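Local coordinates for elongation factor G (Thermus thermophilus, PDB 2DY1), which binds GTP with magnesium and probably acts as a GTPase elongation factor in translation, at residues D482-E496 / M531-H543. Numbering follows the deposited sequence.
Sequences DVWLRLEPASEYGFE and MGFKAIVYNGSYH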
# COMPACT_ATOMS: atom_id res chain seq x y z
N ASP A 482 34.71 -17.71 37.87
CA ASP A 482 35.34 -16.53 38.45
C ASP A 482 35.79 -15.67 37.29
O ASP A 482 36.68 -16.05 36.52
CB ASP A 482 36.54 -16.97 39.30
CG ASP A 482 37.31 -15.82 39.88
OD1 ASP A 482 38.39 -16.08 40.45
OD2 ASP A 482 36.86 -14.66 39.80
N VAL A 483 35.15 -14.51 37.16
CA VAL A 483 35.42 -13.60 36.06
C VAL A 483 35.69 -12.17 36.50
O VAL A 483 34.94 -11.61 37.31
CB VAL A 483 34.18 -13.57 35.09
CG1 VAL A 483 34.38 -12.55 33.98
CG2 VAL A 483 33.95 -14.96 34.52
N TRP A 484 36.77 -11.57 36.00
CA TRP A 484 37.03 -10.18 36.28
C TRP A 484 36.70 -9.46 34.97
O TRP A 484 37.27 -9.75 33.91
CB TRP A 484 38.47 -9.94 36.69
CG TRP A 484 38.71 -10.37 38.10
CD1 TRP A 484 39.04 -11.62 38.54
CD2 TRP A 484 38.61 -9.55 39.28
NE1 TRP A 484 39.16 -11.63 39.91
CE2 TRP A 484 38.90 -10.37 40.39
CE3 TRP A 484 38.32 -8.19 39.50
CZ2 TRP A 484 38.89 -9.88 41.71
CZ3 TRP A 484 38.31 -7.71 40.81
CH2 TRP A 484 38.59 -8.55 41.90
N LEU A 485 35.78 -8.50 35.08
CA LEU A 485 35.26 -7.75 33.95
C LEU A 485 35.46 -6.23 34.05
O LEU A 485 35.19 -5.63 35.08
CB LEU A 485 33.76 -8.01 33.84
CG LEU A 485 32.99 -7.17 32.81
CD1 LEU A 485 33.32 -7.68 31.41
CD2 LEU A 485 31.47 -7.30 33.05
N ARG A 486 35.91 -5.63 32.96
CA ARG A 486 36.06 -4.18 32.89
C ARG A 486 35.09 -3.72 31.80
O ARG A 486 35.07 -4.29 30.71
CB ARG A 486 37.51 -3.81 32.51
CG ARG A 486 37.80 -2.32 32.39
CD ARG A 486 39.25 -2.14 31.92
NE ARG A 486 39.67 -0.75 31.75
CZ ARG A 486 40.02 0.06 32.75
NH1 ARG A 486 40.01 -0.36 34.00
NH2 ARG A 486 40.40 1.30 32.48
N LEU A 487 34.29 -2.70 32.10
CA LEU A 487 33.33 -2.14 31.13
C LEU A 487 33.78 -0.73 30.79
O LEU A 487 34.12 0.06 31.67
CB LEU A 487 31.92 -2.08 31.73
CG LEU A 487 31.21 -3.40 32.00
CD1 LEU A 487 29.81 -3.09 32.54
CD2 LEU A 487 31.11 -4.24 30.73
N GLU A 488 33.78 -0.40 29.51
CA GLU A 488 34.18 0.94 29.10
C GLU A 488 33.17 1.50 28.13
O GLU A 488 32.66 0.79 27.26
CB GLU A 488 35.53 0.89 28.39
CG GLU A 488 36.62 0.22 29.19
CD GLU A 488 37.95 0.22 28.47
OE1 GLU A 488 37.96 0.27 27.22
OE2 GLU A 488 38.99 0.16 29.16
N PRO A 489 32.84 2.80 28.27
CA PRO A 489 31.88 3.39 27.35
C PRO A 489 32.45 3.22 25.95
O PRO A 489 33.66 3.32 25.77
CB PRO A 489 31.85 4.86 27.79
CG PRO A 489 32.13 4.78 29.26
CD PRO A 489 33.26 3.76 29.31
N ALA A 490 31.60 2.94 24.97
CA ALA A 490 32.08 2.76 23.60
C ALA A 490 30.94 3.09 22.62
O ALA A 490 29.78 3.02 22.98
CB ALA A 490 32.55 1.35 23.38
N SER A 491 31.29 3.42 21.38
CA SER A 491 30.26 3.77 20.41
C SER A 491 29.49 2.53 19.97
O SER A 491 28.32 2.62 19.61
CB SER A 491 30.88 4.43 19.18
OG SER A 491 31.68 3.51 18.46
N GLU A 492 30.15 1.38 20.00
CA GLU A 492 29.53 0.13 19.60
C GLU A 492 29.98 -1.00 20.52
O GLU A 492 31.04 -0.91 21.13
CB GLU A 492 29.94 -0.21 18.17
CG GLU A 492 29.88 0.99 17.22
CD GLU A 492 30.15 0.61 15.78
OE1 GLU A 492 31.21 0.01 15.52
OE2 GLU A 492 29.31 0.93 14.92
N TYR A 493 29.18 -2.05 20.59
CA TYR A 493 29.50 -3.19 21.43
C TYR A 493 30.78 -3.88 20.99
O TYR A 493 31.08 -3.99 19.80
CB TYR A 493 28.35 -4.22 21.41
CG TYR A 493 28.71 -5.55 22.04
CD1 TYR A 493 29.21 -6.59 21.26
CD2 TYR A 493 28.57 -5.76 23.41
CE1 TYR A 493 29.58 -7.81 21.83
CE2 TYR A 493 28.94 -6.98 24.00
CZ TYR A 493 29.44 -7.99 23.20
OH TYR A 493 29.81 -9.19 23.78
N GLY A 494 31.54 -4.34 21.98
CA GLY A 494 32.77 -5.04 21.70
C GLY A 494 33.09 -5.95 22.88
O GLY A 494 32.83 -5.58 24.02
N PHE A 495 33.61 -7.13 22.59
CA PHE A 495 34.00 -8.06 23.64
C PHE A 495 35.48 -8.35 23.41
O PHE A 495 35.89 -8.70 22.30
CB PHE A 495 33.23 -9.38 23.55
CG PHE A 495 33.66 -10.40 24.56
CD1 PHE A 495 33.17 -10.37 25.86
CD2 PHE A 495 34.59 -11.38 24.21
CE1 PHE A 495 33.61 -11.30 26.80
CE2 PHE A 495 35.03 -12.31 25.15
CZ PHE A 495 34.53 -12.27 26.45
N GLU A 496 36.28 -8.18 24.46
CA GLU A 496 37.72 -8.42 24.37
C GLU A 496 38.17 -9.50 25.34
O GLU A 496 37.94 -9.38 26.54
CB GLU A 496 38.51 -7.15 24.69
CG GLU A 496 38.66 -6.17 23.55
CD GLU A 496 39.43 -4.93 23.98
OE1 GLU A 496 40.31 -5.05 24.87
OE2 GLU A 496 39.18 -3.85 23.41
N MET A 531 23.58 -0.90 25.77
CA MET A 531 24.41 -0.79 24.58
C MET A 531 25.55 0.21 24.82
O MET A 531 25.68 0.79 25.90
CB MET A 531 23.58 -0.32 23.38
CG MET A 531 22.89 1.04 23.57
SD MET A 531 22.01 1.62 22.08
CE MET A 531 21.79 0.12 21.24
N GLY A 532 26.37 0.39 23.80
CA GLY A 532 27.47 1.33 23.89
C GLY A 532 28.54 1.03 24.93
O GLY A 532 28.95 1.93 25.67
N PHE A 533 28.99 -0.22 24.99
CA PHE A 533 30.05 -0.57 25.94
C PHE A 533 30.96 -1.64 25.38
O PHE A 533 30.55 -2.46 24.55
CB PHE A 533 29.48 -1.09 27.27
CG PHE A 533 28.73 -2.38 27.16
CD1 PHE A 533 27.34 -2.38 26.96
CD2 PHE A 533 29.39 -3.60 27.24
CE1 PHE A 533 26.64 -3.58 26.85
CE2 PHE A 533 28.70 -4.80 27.12
CZ PHE A 533 27.32 -4.80 26.93
N LYS A 534 32.20 -1.61 25.85
CA LYS A 534 33.19 -2.60 25.48
C LYS A 534 33.34 -3.41 26.76
O LYS A 534 33.46 -2.84 27.84
CB LYS A 534 34.52 -1.93 25.11
CG LYS A 534 35.60 -2.92 24.70
CD LYS A 534 36.92 -2.21 24.37
CE LYS A 534 36.76 -1.26 23.19
NZ LYS A 534 38.06 -0.62 22.82
N ALA A 535 33.30 -4.74 26.62
CA ALA A 535 33.44 -5.63 27.76
C ALA A 535 34.79 -6.33 27.62
O ALA A 535 35.05 -7.01 26.62
CB ALA A 535 32.31 -6.66 27.77
N ILE A 536 35.64 -6.15 28.62
CA ILE A 536 36.97 -6.74 28.64
C ILE A 536 37.08 -7.74 29.79
O ILE A 536 36.91 -7.38 30.96
CB ILE A 536 38.03 -5.63 28.84
CG1 ILE A 536 37.91 -4.58 27.72
CG2 ILE A 536 39.43 -6.24 28.83
CD1 ILE A 536 38.82 -3.37 27.91
N VAL A 537 37.35 -9.01 29.46
CA VAL A 537 37.52 -10.04 30.49
C VAL A 537 39.03 -10.14 30.63
O VAL A 537 39.73 -10.57 29.70
CB VAL A 537 36.88 -11.36 30.06
CG1 VAL A 537 37.25 -12.49 31.06
CG2 VAL A 537 35.37 -11.18 30.01
N TYR A 538 39.53 -9.73 31.80
CA TYR A 538 40.97 -9.63 32.00
C TYR A 538 41.63 -10.48 33.06
O TYR A 538 42.85 -10.48 33.18
CB TYR A 538 41.32 -8.17 32.26
CG TYR A 538 40.77 -7.60 33.55
CD1 TYR A 538 39.47 -7.06 33.61
CD2 TYR A 538 41.54 -7.59 34.71
CE1 TYR A 538 38.98 -6.53 34.81
CE2 TYR A 538 41.06 -7.06 35.90
CZ TYR A 538 39.78 -6.54 35.94
OH TYR A 538 39.32 -6.02 37.13
N ASN A 539 40.83 -11.19 33.85
CA ASN A 539 41.40 -12.05 34.88
C ASN A 539 40.27 -12.98 35.31
O ASN A 539 39.12 -12.82 34.89
CB ASN A 539 41.91 -11.19 36.06
CG ASN A 539 42.81 -11.97 37.03
OD1 ASN A 539 43.07 -11.51 38.15
ND2 ASN A 539 43.28 -13.13 36.60
N GLY A 540 40.61 -13.97 36.13
CA GLY A 540 39.60 -14.91 36.59
C GLY A 540 40.30 -16.19 36.99
O GLY A 540 41.53 -16.23 37.11
N SER A 541 39.54 -17.24 37.21
CA SER A 541 40.15 -18.51 37.57
C SER A 541 39.12 -19.60 37.35
O SER A 541 37.93 -19.31 37.17
CB SER A 541 40.62 -18.49 39.04
OG SER A 541 39.54 -18.37 39.97
N TYR A 542 39.58 -20.84 37.34
CA TYR A 542 38.68 -21.97 37.14
C TYR A 542 39.21 -23.19 37.87
O TYR A 542 40.36 -23.22 38.31
CB TYR A 542 38.54 -22.30 35.66
CG TYR A 542 39.65 -23.15 35.10
CD1 TYR A 542 40.92 -22.63 34.86
CD2 TYR A 542 39.44 -24.50 34.83
CE1 TYR A 542 41.96 -23.43 34.38
CE2 TYR A 542 40.46 -25.31 34.36
CZ TYR A 542 41.72 -24.76 34.14
OH TYR A 542 42.73 -25.57 33.71
N HIS A 543 38.35 -24.19 38.02
CA HIS A 543 38.75 -25.44 38.65
C HIS A 543 38.32 -26.52 37.68
O HIS A 543 37.16 -26.57 37.26
CB HIS A 543 38.08 -25.63 40.02
CG HIS A 543 38.75 -24.87 41.12
ND1 HIS A 543 40.05 -25.11 41.50
CD2 HIS A 543 38.30 -23.88 41.93
CE1 HIS A 543 40.38 -24.31 42.50
NE2 HIS A 543 39.34 -23.55 42.78
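The hydroxyl OG of S541 donates to D482 OD1 at 2.6 Å, on the anti side of the carboxylate, and also bonds to the hydroxyl of Y480. Here, in the mixed sheet of domain IV, strand 533-541 runs between antiparallel 482-489 and parallel 494-496, the latter joined to it through a beta-alpha-beta crossover by helix 509-520. Main-chain bonds close both seams, among them E496 N to A535 O at 2.7 Å. At Y538, chi1 of 66° sets CG between backbone N and carbonyl carbon and swings the ring over its neighbour strand; W484 CB sits on one face, 3.9 Å from the centroid, while R486 N lies at the edge. With an alanine in place of Y538, W484 CB would probably lose its CH-pi face and the indole the hydroxyl beside CE3, leaving it freer to turn. K534 NZ makes a weak, 3.5 Å salt bridge to E496 OE2, whose partner oxygen, OE1, has the stronger salt bridge to R498. On the face toward helices 509-520 and 549-566, A535 and V537 pack with L485 and F495. Just before strand 494-496, the Y493 edge meets the F533 face in an offset edge-to-face pair, planes at 90°, with CE2 3.8 Å from F533 CE2.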